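Local structure of DNA ligase (Archaeoglobus fulgidus, 3GDE) at residues A[253-264]-A[292-303]; A[333-341]-A[368-376]. The protein probably seals nicks in double-stranded DNA during replication, recombination and repair, using ATP to join a 3'-hydroxyl to a 5'-phosphate and releasing AMP and diphosphate. All blocks are in the same frame, centred on the assembly; numbering follows the deposited sequence.

Contact 1 of 2, residues A[253-264]-A[292-303]; sequences FDGSRVQVHWDG and VKPGVILDGEVI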
loop_
_atom_site.group_PDB
_atom_site.type_symbol
_atom_site.label_atom_id
_atom_site.label_comp_id
_atom_site.label_asym_id
_atom_site.label_seq_id
_atom_site.Cartn_x
_atom_site.Cartn_y
_atom_site.Cartn_z
ATOM N N PHE A 253 4.962 19.103 9.168
ATOM C CA PHE A 253 5.168 18.415 10.445
ATOM C C PHE A 253 5.972 17.111 10.365
ATOM O O PHE A 253 5.886 16.360 9.400
ATOM C CB PHE A 253 3.817 18.140 11.118
ATOM C CG PHE A 253 3.010 19.380 11.381
ATOM C CD1 PHE A 253 3.220 20.132 12.538
ATOM C CD2 PHE A 253 2.036 19.798 10.472
ATOM C CE1 PHE A 253 2.473 21.287 12.782
ATOM C CE2 PHE A 253 1.285 20.954 10.701
ATOM C CZ PHE A 253 1.503 21.700 11.856
ATOM N N ASP A 254 6.766 16.861 11.397
ATOM C CA ASP A 254 7.347 15.547 11.613
ATOM C C ASP A 254 6.267 14.699 12.282
ATOM O O ASP A 254 6.119 14.702 13.513
ATOM C CB ASP A 254 8.604 15.636 12.488
ATOM C CG ASP A 254 9.271 14.276 12.711
ATOM O OD1 ASP A 254 8.702 13.242 12.302
ATOM O OD2 ASP A 254 10.373 14.238 13.297
ATOM N N GLY A 255 5.493 14.003 11.457
ATOM C CA GLY A 255 4.417 13.152 11.946
ATOM C C GLY A 255 3.900 12.200 10.886
ATOM O O GLY A 255 4.568 11.970 9.876
ATOM N N SER A 256 2.715 11.635 11.129
ATOM C CA SER A 256 2.091 10.722 10.181
ATOM C C SER A 256 0.784 11.280 9.657
ATOM O O SER A 256 -0.093 11.640 10.423
ATOM C CB SER A 256 1.860 9.351 10.799
ATOM O OG SER A 256 3.069 8.833 11.306
ATOM N N ARG A 257 0.660 11.322 8.337
ATOM C CA ARG A 257 -0.556 11.787 7.711
ATOM C C ARG A 257 -1.739 10.834 7.960
ATOM O O ARG A 257 -1.595 9.608 7.944
ATOM C CB ARG A 257 -0.334 12.004 6.229
ATOM C CG ARG A 257 -1.360 12.929 5.633
ATOM C CD ARG A 257 -0.919 13.461 4.306
ATOM N NE ARG A 257 -2.034 14.061 3.597
ATOM C CZ ARG A 257 -1.985 14.446 2.327
ATOM N NH1 ARG A 257 -0.863 14.288 1.622
ATOM N NH2 ARG A 257 -3.061 14.976 1.759
ATOM N N VAL A 258 -2.893 11.417 8.233
ATOM C CA VAL A 258 -4.116 10.660 8.437
ATOM C C VAL A 258 -5.301 11.348 7.775
ATOM O O VAL A 258 -5.250 12.541 7.408
ATOM C CB VAL A 258 -4.460 10.427 9.947
ATOM C CG1 VAL A 258 -3.390 9.611 10.630
ATOM C CG2 VAL A 258 -4.739 11.749 10.673
ATOM N N GLN A 259 -6.367 10.575 7.629
ATOM C CA GLN A 259 -7.621 11.085 7.119
ATOM C C GLN A 259 -8.735 10.669 8.088
ATOM O O GLN A 259 -8.893 9.494 8.412
ATOM C CB GLN A 259 -7.845 10.548 5.711
ATOM C CG GLN A 259 -9.007 11.155 4.990
ATOM C CD GLN A 259 -9.170 10.563 3.622
ATOM O OE1 GLN A 259 -9.919 9.606 3.438
ATOM N NE2 GLN A 259 -8.440 11.102 2.654
ATOM N N VAL A 260 -9.485 11.653 8.558
ATOM C CA VAL A 260 -10.460 11.455 9.631
ATOM C C VAL A 260 -11.879 11.622 9.095
ATOM O O VAL A 260 -12.200 12.639 8.472
ATOM C CB VAL A 260 -10.184 12.431 10.810
ATOM C CG1 VAL A 260 -11.347 12.447 11.809
ATOM C CG2 VAL A 260 -8.872 12.060 11.503
ATOM N N HIS A 261 -12.708 10.604 9.335
ATOM C CA HIS A 261 -14.089 10.572 8.858
ATOM C C HIS A 261 -15.073 10.579 10.039
ATOM O O HIS A 261 -14.960 9.750 10.949
ATOM C CB HIS A 261 -14.324 9.314 8.019
ATOM C CG HIS A 261 -13.513 9.250 6.765
ATOM N ND1 HIS A 261 -14.076 9.359 5.512
ATOM C CD2 HIS A 261 -12.187 9.067 6.568
ATOM C CE1 HIS A 261 -13.131 9.253 4.596
ATOM N NE2 HIS A 261 -11.975 9.075 5.211
ATOM N N TRP A 262 -16.045 11.489 10.001
ATOM C CA TRP A 262 -16.960 11.719 11.135
ATOM C C TRP A 262 -17.999 12.813 10.829
ATOM O O TRP A 262 -17.610 13.881 10.369
ATOM C CB TRP A 262 -16.100 12.158 12.340
ATOM C CG TRP A 262 -16.791 12.990 13.400
ATOM C CD1 TRP A 262 -16.833 14.354 13.480
ATOM C CD2 TRP A 262 -17.513 12.502 14.535
ATOM N NE1 TRP A 262 -17.537 14.747 14.596
ATOM C CE2 TRP A 262 -17.969 13.631 15.260
ATOM C CE3 TRP A 262 -17.819 11.223 15.014
ATOM C CZ2 TRP A 262 -18.720 13.514 16.438
ATOM C CZ3 TRP A 262 -18.561 11.110 16.190
ATOM C CH2 TRP A 262 -19.004 12.249 16.885
ATOM N N ASP A 263 -19.304 12.638 11.029
ATOM C CA ASP A 263 -20.143 11.438 10.981
ATOM C C ASP A 263 -21.606 11.808 11.307
ATOM O O ASP A 263 -22.383 11.963 10.368
ATOM C CB ASP A 263 -19.671 10.261 11.809
ATOM C CG ASP A 263 -20.608 9.077 11.679
ATOM O OD1 ASP A 263 -21.304 8.967 10.646
ATOM O OD2 ASP A 263 -20.657 8.267 12.610
ATOM N N GLY A 264 -22.017 11.995 12.572
ATOM C CA GLY A 264 -21.184 11.981 13.778
ATOM C C GLY A 264 -21.696 11.017 14.845
ATOM O O GLY A 264 -22.173 11.429 15.902
ATOM N N VAL A 292 -14.489 18.328 16.881
ATOM C CA VAL A 292 -14.854 18.551 15.480
ATOM C C VAL A 292 -16.351 18.423 15.169
ATOM O O VAL A 292 -17.075 17.622 15.768
ATOM C CB VAL A 292 -13.921 17.797 14.447
ATOM C CG1 VAL A 292 -12.467 17.680 14.958
ATOM C CG2 VAL A 292 -14.463 16.448 14.070
ATOM N N LYS A 293 -16.796 19.270 14.250
ATOM C CA LYS A 293 -18.163 19.303 13.773
ATOM C C LYS A 293 -18.461 18.040 12.945
ATOM O O LYS A 293 -17.697 17.703 12.042
ATOM C CB LYS A 293 -18.347 20.586 12.960
ATOM C CG LYS A 293 -19.734 20.869 12.416
ATOM C CD LYS A 293 -19.781 20.714 10.882
ATOM C CE LYS A 293 -18.878 21.722 10.145
ATOM N NZ LYS A 293 -19.287 23.168 10.265
ATOM N N PRO A 294 -19.547 17.314 13.286
ATOM C CA PRO A 294 -19.911 16.061 12.609
ATOM C C PRO A 294 -20.235 16.271 11.134
ATOM O O PRO A 294 -20.662 17.356 10.750
ATOM C CB PRO A 294 -21.165 15.608 13.360
ATOM C CG PRO A 294 -21.110 16.323 14.678
ATOM C CD PRO A 294 -20.497 17.642 14.367
ATOM N N GLY A 295 -20.025 15.243 10.321
ATOM C CA GLY A 295 -20.334 15.306 8.885
ATOM C C GLY A 295 -19.170 15.758 8.020
ATOM O O GLY A 295 -19.375 16.383 6.979
ATOM N N VAL A 296 -17.949 15.453 8.456
ATOM C CA VAL A 296 -16.741 15.872 7.736
ATOM C C VAL A 296 -15.764 14.733 7.437
ATOM O O VAL A 296 -15.801 13.659 8.062
ATOM C CB VAL A 296 -15.969 17.045 8.449
ATOM C CG1 VAL A 296 -16.854 18.268 8.625
ATOM C CG2 VAL A 296 -15.399 16.603 9.783
ATOM N N ILE A 297 -14.898 14.985 6.459
ATOM C CA ILE A 297 -13.729 14.154 6.224
ATOM C C ILE A 297 -12.549 15.107 6.128
ATOM O O ILE A 297 -12.502 15.981 5.262
ATOM C CB ILE A 297 -13.862 13.280 4.959
ATOM C CG1 ILE A 297 -14.959 12.249 5.166
ATOM C CG2 ILE A 297 -12.519 12.596 4.630
ATOM C CD1 ILE A 297 -15.549 11.718 3.900
ATOM N N LEU A 298 -11.615 14.940 7.055
ATOM C CA LEU A 298 -10.498 15.867 7.202
ATOM C C LEU A 298 -9.167 15.223 6.851
ATOM O O LEU A 298 -8.953 14.048 7.142
ATOM C CB LEU A 298 -10.427 16.381 8.650
ATOM C CG LEU A 298 -11.645 17.078 9.259
ATOM C CD1 LEU A 298 -11.341 17.508 10.686
ATOM C CD2 LEU A 298 -12.087 18.271 8.430
ATOM N N ASP A 299 -8.286 16.015 6.244
ATOM C CA ASP A 299 -6.879 15.670 6.069
ATOM C C ASP A 299 -6.032 16.304 7.173
ATOM O O ASP A 299 -6.110 17.507 7.411
ATOM C CB ASP A 299 -6.376 16.158 4.706
ATOM C CG ASP A 299 -6.152 15.027 3.707
ATOM O OD1 ASP A 299 -6.785 13.934 3.826
ATOM O OD2 ASP A 299 -5.327 15.245 2.786
ATOM N N GLY A 300 -5.207 15.491 7.827
ATOM C CA GLY A 300 -4.380 15.968 8.922
ATOM C C GLY A 300 -3.041 15.278 9.138
ATOM O O GLY A 300 -2.696 14.302 8.478
ATOM N N GLU A 301 -2.285 15.813 10.088
ATOM C CA GLU A 301 -1.054 15.200 10.529
ATOM C C GLU A 301 -1.154 14.870 12.014
ATOM O O GLU A 301 -1.512 15.725 12.834
ATOM C CB GLU A 301 0.113 16.146 10.265
ATOM C CG GLU A 301 1.439 15.452 10.085
ATOM C CD GLU A 301 1.666 14.916 8.680
ATOM O OE1 GLU A 301 2.539 14.031 8.535
ATOM O OE2 GLU A 301 1.011 15.367 7.720
ATOM N N VAL A 302 -0.858 13.621 12.355
ATOM C CA VAL A 302 -0.764 13.217 13.759
ATOM C C VAL A 302 0.706 13.265 14.193
ATOM O O VAL A 302 1.585 12.702 13.522
ATOM C CB VAL A 302 -1.380 11.819 13.990
ATOM C CG1 VAL A 302 -1.096 11.318 15.393
ATOM C CG2 VAL A 302 -2.874 11.877 13.772
ATOM N N ILE A 303 0.975 13.958 15.296
ATOM C CA ILE A 303 2.337 14.046 15.809
ATOM C C ILE A 303 2.422 13.509 17.233
ATOM O O ILE A 303 1.465 13.609 18.007
ATOM C CB ILE A 303 2.941 15.489 15.707
ATOM C CG1 ILE A 303 2.210 16.466 16.640
ATOM C CG2 ILE A 303 2.961 15.980 14.254
ATOM C CD1 ILE A 303 2.714 17.894 16.585
HETATM O O HOH W 1 4.898 15.732 6.837
HETATM O O HOH W 2 4.203 12.744 7.302
#

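Contact 2 of 2, residues A[333-341]-A[368-376]; sequences IPLEAHFFD and SEKIKLAKQ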
loop_
_atom_site.group_PDB
_atom_site.type_symbol
_atom_site.label_atom_id
_atom_site.label_comp_id
_atom_site.label_asym_id
_atom_site.label_seq_id
_atom_site.Cartn_x
_atom_site.Cartn_y
_atom_site.Cartn_z
ATOM N N ILE A 333 3.103 7.132 24.680
ATOM C CA ILE A 333 3.203 7.984 23.493
ATOM C C ILE A 333 1.914 8.797 23.321
ATOM O O ILE A 333 0.990 8.352 22.633
ATOM C CB ILE A 333 3.484 7.138 22.202
ATOM C CG1 ILE A 333 4.572 6.084 22.456
ATOM C CG2 ILE A 333 3.822 8.033 21.018
ATOM C CD1 ILE A 333 4.649 4.991 21.402
ATOM N N PRO A 334 1.829 9.968 23.985
ATOM C CA PRO A 334 0.745 10.920 23.731
ATOM C C PRO A 334 0.768 11.469 22.301
ATOM O O PRO A 334 1.826 11.508 21.665
ATOM C CB PRO A 334 1.029 12.050 24.731
ATOM C CG PRO A 334 1.839 11.395 25.817
ATOM C CD PRO A 334 2.719 10.444 25.059
ATOM N N LEU A 335 -0.396 11.883 21.806
ATOM C CA LEU A 335 -0.510 12.384 20.444
ATOM C C LEU A 335 -1.343 13.649 20.364
ATOM O O LEU A 335 -2.181 13.908 21.228
ATOM C CB LEU A 335 -1.140 11.330 19.530
ATOM C CG LEU A 335 -0.521 9.937 19.411
ATOM C CD1 LEU A 335 -1.481 9.006 18.670
ATOM C CD2 LEU A 335 0.833 9.977 18.731
ATOM N N GLU A 336 -1.100 14.435 19.317
ATOM C CA GLU A 336 -2.036 15.476 18.911
ATOM C C GLU A 336 -2.181 15.509 17.398
ATOM O O GLU A 336 -1.321 15.003 16.676
ATOM C CB GLU A 336 -1.667 16.844 19.480
ATOM C CG GLU A 336 -0.235 17.247 19.306
ATOM C CD GLU A 336 0.122 18.433 20.162
ATOM O OE1 GLU A 336 0.430 19.498 19.595
ATOM O OE2 GLU A 336 0.081 18.304 21.402
ATOM N N ALA A 337 -3.289 16.085 16.935
ATOM C CA ALA A 337 -3.622 16.108 15.517
ATOM C C ALA A 337 -3.709 17.539 15.015
ATOM O O ALA A 337 -4.281 18.401 15.680
ATOM C CB ALA A 337 -4.930 15.367 15.259
ATOM N N HIS A 338 -3.117 17.774 13.847
ATOM C CA HIS A 338 -3.142 19.069 13.179
ATOM C C HIS A 338 -3.762 18.903 11.807
ATOM O O HIS A 338 -3.203 18.231 10.937
ATOM C CB HIS A 338 -1.733 19.648 13.054
ATOM C CG HIS A 338 -1.052 19.868 14.370
ATOM N ND1 HIS A 338 -0.722 21.122 14.834
ATOM C CD2 HIS A 338 -0.652 18.997 15.326
ATOM C CE1 HIS A 338 -0.138 21.014 16.013
ATOM N NE2 HIS A 338 -0.091 19.735 16.337
ATOM N N PHE A 339 -4.924 19.515 11.623
ATOM C CA PHE A 339 -5.661 19.413 10.385
ATOM C C PHE A 339 -5.327 20.560 9.444
ATOM O O PHE A 339 -5.143 21.694 9.885
ATOM C CB PHE A 339 -7.167 19.313 10.671
ATOM C CG PHE A 339 -7.545 18.062 11.412
ATOM C CD1 PHE A 339 -7.504 16.823 10.775
ATOM C CD2 PHE A 339 -7.922 18.114 12.760
ATOM C CE1 PHE A 339 -7.840 15.655 11.465
ATOM C CE2 PHE A 339 -8.270 16.944 13.458
ATOM C CZ PHE A 339 -8.223 15.714 12.802
ATOM N N PHE A 340 -5.214 20.237 8.154
ATOM C CA PHE A 340 -4.843 21.212 7.126
ATOM C C PHE A 340 -5.770 21.227 5.915
ATOM O O PHE A 340 -5.665 22.108 5.070
ATOM C CB PHE A 340 -3.384 21.027 6.682
ATOM C CG PHE A 340 -3.054 19.649 6.147
ATOM C CD1 PHE A 340 -3.342 19.303 4.823
ATOM C CD2 PHE A 340 -2.401 18.714 6.952
ATOM C CE1 PHE A 340 -3.015 18.041 4.315
ATOM C CE2 PHE A 340 -2.079 17.438 6.453
ATOM C CZ PHE A 340 -2.389 17.108 5.126
ATOM N N ASP A 341 -6.663 20.247 5.819
ATOM C CA ASP A 341 -7.634 20.218 4.733
ATOM C C ASP A 341 -8.926 19.460 5.059
ATOM O O ASP A 341 -9.010 18.729 6.046
ATOM C CB ASP A 341 -7.000 19.677 3.442
ATOM C CG ASP A 341 -7.390 20.487 2.222
ATOM O OD1 ASP A 341 -8.536 20.987 2.163
ATOM O OD2 ASP A 341 -6.549 20.631 1.319
ATOM N N SER A 368 -8.499 22.571 20.428
ATOM C CA SER A 368 -8.250 22.205 21.815
ATOM C C SER A 368 -6.761 21.901 21.998
ATOM O O SER A 368 -5.950 22.180 21.106
ATOM C CB SER A 368 -9.115 21.006 22.217
ATOM O OG SER A 368 -8.942 19.911 21.336
ATOM N N GLU A 369 -6.391 21.336 23.145
ATOM C CA GLU A 369 -4.985 21.018 23.396
ATOM C C GLU A 369 -4.493 19.888 22.489
ATOM O O GLU A 369 -3.320 19.851 22.119
ATOM C CB GLU A 369 -4.720 20.701 24.877
ATOM C CG GLU A 369 -5.354 19.405 25.390
ATOM C CD GLU A 369 -4.533 18.708 26.476
ATOM O OE1 GLU A 369 -5.008 17.666 27.000
ATOM O OE2 GLU A 369 -3.416 19.187 26.799
ATOM N N LYS A 370 -5.399 18.982 22.126
ATOM C CA LYS A 370 -5.040 17.805 21.337
ATOM C C LYS A 370 -5.466 17.863 19.863
ATOM O O LYS A 370 -5.047 17.017 19.076
ATOM C CB LYS A 370 -5.560 16.524 22.001
ATOM C CG LYS A 370 -4.918 16.198 23.344
ATOM C CD LYS A 370 -4.997 14.697 23.639
ATOM C CE LYS A 370 -4.662 14.399 25.099
ATOM N NZ LYS A 370 -4.744 12.942 25.421
ATOM N N ILE A 371 -6.290 18.850 19.504
ATOM C CA ILE A 371 -6.748 19.039 18.115
ATOM C C ILE A 371 -6.476 20.472 17.658
ATOM O O ILE A 371 -7.039 21.424 18.202
ATOM C CB ILE A 371 -8.280 18.714 17.925
ATOM C CG1 ILE A 371 -8.624 17.259 18.300
ATOM C CG2 ILE A 371 -8.767 19.074 16.506
ATOM C CD1 ILE A 371 -7.900 16.161 17.503
ATOM N N LYS A 372 -5.619 20.621 16.651
ATOM C CA LYS A 372 -5.244 21.942 16.159
ATOM C C LYS A 372 -5.497 22.091 14.670
ATOM O O LYS A 372 -5.601 21.103 13.948
ATOM C CB LYS A 372 -3.763 22.215 16.446
ATOM C CG LYS A 372 -3.252 21.689 17.784
ATOM C CD LYS A 372 -3.641 22.605 18.926
ATOM C CE LYS A 372 -2.599 23.680 19.169
ATOM N NZ LYS A 372 -2.675 24.166 20.582
ATOM N N LEU A 373 -5.603 23.341 14.230
ATOM C CA LEU A 373 -5.482 23.695 12.826
ATOM C C LEU A 373 -4.036 24.012 12.485
ATOM O O LEU A 373 -3.326 24.635 13.279
ATOM C CB LEU A 373 -6.336 24.918 12.500
ATOM C CG LEU A 373 -7.649 24.758 11.723
ATOM C CD1 LEU A 373 -8.213 23.358 11.845
ATOM C CD2 LEU A 373 -8.667 25.802 12.181
ATOM N N ALA A 374 -3.604 23.583 11.303
ATOM C CA ALA A 374 -2.336 24.032 10.759
ATOM C C ALA A 374 -2.387 25.551 10.617
ATOM O O ALA A 374 -3.351 26.107 10.081
ATOM C CB ALA A 374 -2.057 23.378 9.409
ATOM N N LYS A 375 -1.365 26.215 11.133
ATOM C CA LYS A 375 -1.214 27.630 10.907
ATOM C C LYS A 375 -0.954 27.821 9.415
ATOM O O LYS A 375 -0.123 27.136 8.812
ATOM C CB LYS A 375 -0.075 28.193 11.773
ATOM C CG LYS A 375 0.236 29.675 11.576
ATOM C CD LYS A 375 1.330 30.149 12.550
ATOM C CE LYS A 375 1.716 31.604 12.308
ATOM N NZ LYS A 375 0.560 32.536 12.486
ATOM N N GLN A 376 -1.701 28.727 8.812
ATOM C CA GLN A 376 -1.506 29.026 7.416
ATOM C C GLN A 376 -1.295 30.517 7.228
ATOM O O GLN A 376 -1.958 31.331 7.860
ATOM C CB GLN A 376 -2.704 28.548 6.610
ATOM C CG GLN A 376 -2.493 28.569 5.116
ATOM C CD GLN A 376 -3.760 28.249 4.370
ATOM O OE1 GLN A 376 -3.938 27.131 3.890
ATOM N NE2 GLN A 376 -4.665 29.216 4.289
HETATM O O HOH W 3 -2.653 11.287 23.514
HETATM O O HOH W 4 -0.612 23.725 14.026
#

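Contact 1 of 2, residues A[253-264]-A[292-303]
R257 and D299 meet across two antiparallel strands in a salt bridge, NH2 to OD2 at 2.5 Å. The carboxylate oxygen lies in the guanidinium plane at its edge, while the two flat groups stand nearly perpendicular, 87° apart. The arginine reaches this point because its CG is anti to the backbone N (chi1 -159°) and the chain beyond runs extended. D299 spends its other oxygen on Q259, whose NE2 gives OD1 a weak, long bond of 3.5 Å. A second shell holds these groups: H261 NE2 donates to Q259 OE1 at 2.8 Å while Q259 NE2 bonds V226 O, the two fixing the amide's rotation, and I297 CG2 sits over a face of the H261 ring, 3.6 Å from its centroid, a CH-pi contact that suits a branched aliphatic. Outside the segments, Y409 also bonds D299 OD2, and R257 NH1 binds the carbonyl of M229.

Opposite this polar face, V258 CG2 packs on V302 CG2 at 3.6 Å, and helix 313-321 covers both valines. Hydrogen-bonded pairs of 256-262 with 296-302 run from S256-V302 to W262-V296. At that far end G295 and V296 both face W262, a G1 beta bulge, and the positive phi of G295 suits a residue without a side chain. The W262 indole packs against P294, with G264 CA over one of its faces, and its NE1 reaches V292 O at 3.1 Å, approaching from above the carbonyl plane rather than along a lone pair.

At the other end F253 CB touches E301 CG at 3.7 Å. F253, D254 and G255 follow K252, the predicted adenylated lysine, in the KxDG signature of nucleotidyltransferases. With R257 and E301, both predicted to bind ATP, these strands probably form part of the nucleotide pocket of the adenylation domain.

Contact 2 of 2, residues A[333-341]-A[368-376]
With chi1 at -60° and chi2 at -115°, H338 turns a face of its imidazole toward K372, whose CB and CG lie over it; the lysine, its own CG anti to its carbonyl carbon and its chain bent at chi2 and chi3, runs alongside in the same direction. CG stands 4.0 Å from the ring centroid, a CH-pi contact made by the aliphatic part of a long side chain while its amine leads away. In the ring plane a water bonds ND1 at 2.7 Å and donates to L373 O, and NE2 makes a weak bond of 3.3 Å to E336 OE1. F253 meets the ring from outside these strands.

On the opposite face, the small A337 admits I371, whose CD1 touches its CB at 3.8 Å. I371 CG2 lies at the edge of the F339 ring, 3.8 Å from CE2, so a branched aliphatic fills the angle between alanine and phenylalanine. Backbone hydrogen bonds of this parallel adenylation-domain pair carry the pairing, from A337 N to K370 O through to A374 N and F339 O at 2.8 Å. F340, predicted to bind ATP, packs CB on A374 CB at 3.8 Å. K370 stretches back along the strand, and its NZ shares a water with L335 N.

With an alanine at H338, the methylenes of K372 would probably lose the flat surface they rest on, and the water at L373 O one of its two anchors. Strand pairing here thus has an apolar side, and a polar one where the imidazole uses both nitrogens; the nearby E336 carboxylate would probably polarise the ring.

In the fold
From the N terminus the chain first runs out along 253-264, then through strand 268-271 and helix 282-291, before 292-303 returns antiparallel and contact 1 closes that loop. Only afterwards does contact 2 open, at 333-341, and helix 354-364 lies on the path to its parallel partner, 368-376. The two loops therefore follow in series, neither nested nor crossed. Strands 296-306 and 335-342 are neighbours, joined by probable hydrogen bonds such as E301 N to H338 O, so the pairings combine in the order 256-262, 296-306, 335-342, 371-379. R257 of contact 1 packs against F340 of contact 2, bringing predicted ATP-binding residues of both together within the adenylation domain.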